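Local structure of uncharacterized protein (Cytophaga hutchinsonii, 3OMT) at residues A[10-15]-A[67-72]. The protein is of unknown function but is probably the DNA-binding antitoxin of a toxin-antitoxin system, an Xre-family helix-turn-helix protein. Numbering follows the deposited sequence.
Sequences FNRLKS and LIVSTK
A lone antiparallel bridge, in a chain otherwise built of helices and loops, pairs Asn11 with Ile68 where the two ends of the fold meet. Two backbone hydrogen bonds flank it, both nearly straight at hydrogen: Arg12 N to Leu67 O (2.8 Å) and Val69 N to Phe10 O (3.1 Å). Leu67 O is further covered by Asn11 CB at 3.4 Å and by Arg12 CG at 3.7 Å. With its CG between backbone N and carbonyl carbon (chi1 80°), Asn11 turns its amide forward to the start of helix 13-20, where OD1 accepts from Leu13 N (2.9 Å) in an Asx turn; ND2 donates to Trp41 O and Gln47 OE1. Val69 sets its two methyls against successive carbonyls, CG2 3.5 Å from Phe10 O and CG1 near Asn11 O. The aliphatic part of Arg12 runs over the Leu67-Ile68 backbone before NH1 hydrogen-bonds Glu66 O and NH2 forms a salt bridge with Glu19 OE2. The Leu13 and Leu67 side chains lie side by side, pointing the same way, CD1 4.1 Å from CD2, and both touch Ile56 of helix 50-60. The second subunit adds its Arg65, hydrogen-bonded through NH2 to Ile68 O, and its Phe54, edge-to-face with Phe10. Two backbone bonds and a leucine pair thus join the C-terminal tail to the turn leading into helix 13-20, at the subunit interface, while the buried Asn11 amide fixes that turn and links it to Trp41 and Gln47.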
ATOM      1  N   PHE A  10       9.647  -2.390   0.695  1.00  6.86           N
ATOM      2  CA  PHE A  10       8.275  -1.996   0.975  1.00  6.11           C
ATOM      3  C   PHE A  10       7.294  -3.093   0.594  1.00  5.43           C
ATOM      4  O   PHE A  10       6.288  -3.313   1.308  1.00  7.82           O
ATOM      5  CB  PHE A  10       7.909  -0.714   0.212  1.00  6.06           C
ATOM      6  CG  PHE A  10       8.738   0.476   0.584  1.00  6.12           C
ATOM      7  CD1 PHE A  10       8.276   1.401   1.497  1.00  7.43           C
ATOM      8  CD2 PHE A  10       9.964   0.673  -0.019  1.00  7.22           C
ATOM      9  CE1 PHE A  10       9.050   2.501   1.834  1.00  8.88           C
ATOM     10  CE2 PHE A  10      10.727   1.806   0.246  1.00  8.73           C
ATOM     11  CZ  PHE A  10      10.285   2.700   1.211  1.00  8.27           C
ATOM     12  N   ASN A  11       7.549  -3.791  -0.509  1.00  6.96           N
ATOM     13  CA  ASN A  11       6.651  -4.838  -0.949  1.00  6.95           C
ATOM     14  C   ASN A  11       7.337  -6.187  -0.868  1.00  7.19           C
ATOM     15  O   ASN A  11       8.576  -6.287  -0.868  1.00  7.85           O
ATOM     16  CB  ASN A  11       6.030  -4.516  -2.343  1.00  6.78           C
ATOM     17  CG  ASN A  11       6.958  -4.828  -3.504  1.00  6.17           C
ATOM     18  OD1 ASN A  11       7.265  -6.004  -3.754  1.00  7.39           O
ATOM     19  ND2 ASN A  11       7.424  -3.782  -4.220  1.00  8.09           N
ATOM     20  N   ARG A  12       6.518  -7.219  -0.831  1.00  8.21           N
ATOM     21  CA  ARG A  12       6.990  -8.585  -0.953  1.00  8.81           C
ATOM     22  C   ARG A  12       6.331  -9.339  -2.135  1.00  8.28           C
ATOM     23  O   ARG A  12       6.067 -10.568  -2.068  1.00  8.23           O
ATOM     24  CB  ARG A  12       6.870  -9.316   0.359  1.00  9.92           C
ATOM     25  CG  ARG A  12       5.529  -9.326   0.956  1.00  9.39           C
ATOM     26  CD  ARG A  12       5.468 -10.039   2.340  1.00  9.37           C
ATOM     27  NE  ARG A  12       5.874 -11.443   2.304  1.00  8.63           N
ATOM     28  CZ  ARG A  12       5.068 -12.470   2.019  1.00  9.25           C
ATOM     29  NH1 ARG A  12       3.806 -12.247   1.755  1.00  8.17           N
ATOM     30  NH2 ARG A  12       5.522 -13.738   2.049  1.00 11.32           N
ATOM     31  N   LEU A  13       6.172  -8.623  -3.244  1.00  8.08           N
ATOM     32  CA  LEU A  13       5.603  -9.204  -4.450  1.00  8.62           C
ATOM     33  C   LEU A  13       6.387 -10.400  -4.961  1.00  8.60           C
ATOM     34  O   LEU A  13       5.792 -11.424  -5.304  1.00  8.93           O
ATOM     35  CB  LEU A  13       5.471  -8.166  -5.535  1.00  9.24           C
ATOM     36  CG  LEU A  13       4.909  -8.669  -6.871  1.00  9.36           C
ATOM     37  CD1 LEU A  13       3.519  -9.319  -6.712  1.00 10.64           C
ATOM     38  CD2 LEU A  13       4.870  -7.465  -7.855  1.00  9.60           C
ATOM     39  N   LYS A  14       7.709 -10.301  -4.967  1.00  8.73           N
ATOM     40  CA  LYS A  14       8.552 -11.389  -5.461  1.00  9.15           C
ATOM     41  C   LYS A  14       8.220 -12.664  -4.677  1.00  8.78           C
ATOM     42  O   LYS A  14       8.064 -13.729  -5.251  1.00 10.18           O
ATOM     43  CB  LYS A  14      10.035 -11.047  -5.341  1.00 11.37           C
ATOM     44  CG  LYS A  14      10.960 -12.135  -5.852  1.00 16.37           C
ATOM     45  CD  LYS A  14      12.442 -11.714  -5.721  1.00 22.86           C
ATOM     46  CE  LYS A  14      13.402 -12.815  -6.191  1.00 28.26           C
ATOM     47  NZ  LYS A  14      14.675 -12.229  -6.695  1.00 31.17           N
ATOM     48  N   SER A  15       8.136 -12.539  -3.353  1.00  7.96           N
ATOM     49  CA  SER A  15       7.816 -13.693  -2.502  1.00  8.78           C
ATOM     50  C   SER A  15       6.447 -14.267  -2.790  1.00  7.73           C
ATOM     51  O   SER A  15       6.280 -15.490  -2.793  1.00  8.40           O
ATOM     52  CB  SER A  15       7.906 -13.356  -1.045  1.00  9.99           C
ATOM     53  OG  SER A  15       9.248 -13.172  -0.671  1.00 13.57           O
ATOM     54  N   LEU A  67       0.921  -8.451   0.173  1.00  7.10           N
ATOM     55  CA  LEU A  67       1.868  -7.937  -0.812  1.00  7.37           C
ATOM     56  C   LEU A  67       2.815  -6.926  -0.202  1.00  7.61           C
ATOM     57  O   LEU A  67       3.779  -6.565  -0.831  1.00  8.47           O
ATOM     58  CB  LEU A  67       1.129  -7.293  -1.957  1.00  7.10           C
ATOM     59  CG  LEU A  67       0.247  -8.208  -2.828  1.00  6.61           C
ATOM     60  CD1 LEU A  67      -0.583  -7.432  -3.873  1.00  9.48           C
ATOM     61  CD2 LEU A  67       1.085  -9.359  -3.422  1.00  9.68           C
ATOM     62  N   ILE A  68       2.506  -6.440   1.003  1.00  7.41           N
ATOM     63  CA  ILE A  68       3.261  -5.380   1.698  0.60  8.36           C
ATOM     64  C   ILE A  68       4.020  -6.036   2.853  1.00  7.90           C
ATOM     65  O   ILE A  68       3.464  -6.911   3.523  1.00  7.65           O
ATOM     66  CB  ILE A  68       2.257  -4.298   2.236  0.60  8.22           C
ATOM     67  CG1 ILE A  68       1.404  -3.788   1.073  0.60 12.78           C
ATOM     68  CG2 ILE A  68       3.001  -3.166   2.985  0.60  7.13           C
ATOM     69  CD1 ILE A  68       2.259  -3.344  -0.059  0.60 15.17           C
ATOM     70  N   VAL A  69       5.249  -5.617   3.121  1.00  7.55           N
ATOM     71  CA  VAL A  69       5.953  -6.175   4.282  1.00  7.88           C
ATOM     72  C   VAL A  69       5.307  -5.613   5.565  1.00  8.02           C
ATOM     73  O   VAL A  69       4.867  -4.455   5.619  1.00  9.29           O
ATOM     74  CB  VAL A  69       7.469  -5.915   4.266  1.00  7.93           C
ATOM     75  CG1 VAL A  69       8.111  -6.607   3.040  1.00  9.53           C
ATOM     76  CG2 VAL A  69       7.838  -4.383   4.248  1.00  7.54           C
ATOM     77  N   SER A  70       5.199  -6.478   6.568  1.00  8.03           N
ATOM     78  CA  SER A  70       4.732  -6.070   7.884  1.00  9.35           C
ATOM     79  C   SER A  70       5.684  -5.113   8.601  1.00 10.07           C
ATOM     80  O   SER A  70       6.915  -5.224   8.498  1.00 10.43           O
ATOM     81  CB  SER A  70       4.518  -7.334   8.725  1.00 11.32           C
ATOM     82  OG  SER A  70       4.104  -6.949  10.001  1.00 17.08           O
ATOM     83  N   THR A  71       5.125  -4.179   9.368  1.00 10.30           N
ATOM     84  CA  THR A  71       5.927  -3.345  10.228  1.00 12.35           C
ATOM     85  C   THR A  71       5.573  -3.542  11.715  1.00 14.66           C
ATOM     86  O   THR A  71       6.035  -2.776  12.549  1.00 20.72           O
ATOM     87  CB  THR A  71       5.803  -1.880   9.851  1.00 11.16           C
ATOM     88  OG1 THR A  71       4.455  -1.427  10.060  1.00 11.17           O
ATOM     89  CG2 THR A  71       6.239  -1.649   8.448  1.00 12.82           C
ATOM     90  N   LYS A  72       4.731  -4.502  12.017  0.70 15.83           N
ATOM     91  CA  LYS A  72       4.408  -4.867  13.395  0.70 19.20           C
ATOM     92  C   LYS A  72       5.627  -5.008  14.224  0.70 20.30           C
ATOM     93  O   LYS A  72       6.500  -5.798  13.879  0.70 22.55           O
ATOM     94  CB  LYS A  72       3.730  -6.202  13.411  0.70 19.45           C
ATOM     95  CG  LYS A  72       2.405  -6.243  12.795  0.70 23.68           C
ATOM     96  CD  LYS A  72       1.400  -7.092  13.564  0.70 27.55           C
ATOM     97  CE  LYS A  72       1.257  -6.654  15.009  0.70 28.41           C
ATOM     98  NZ  LYS A  72       0.933  -5.211  15.202  0.70 27.43           N
TER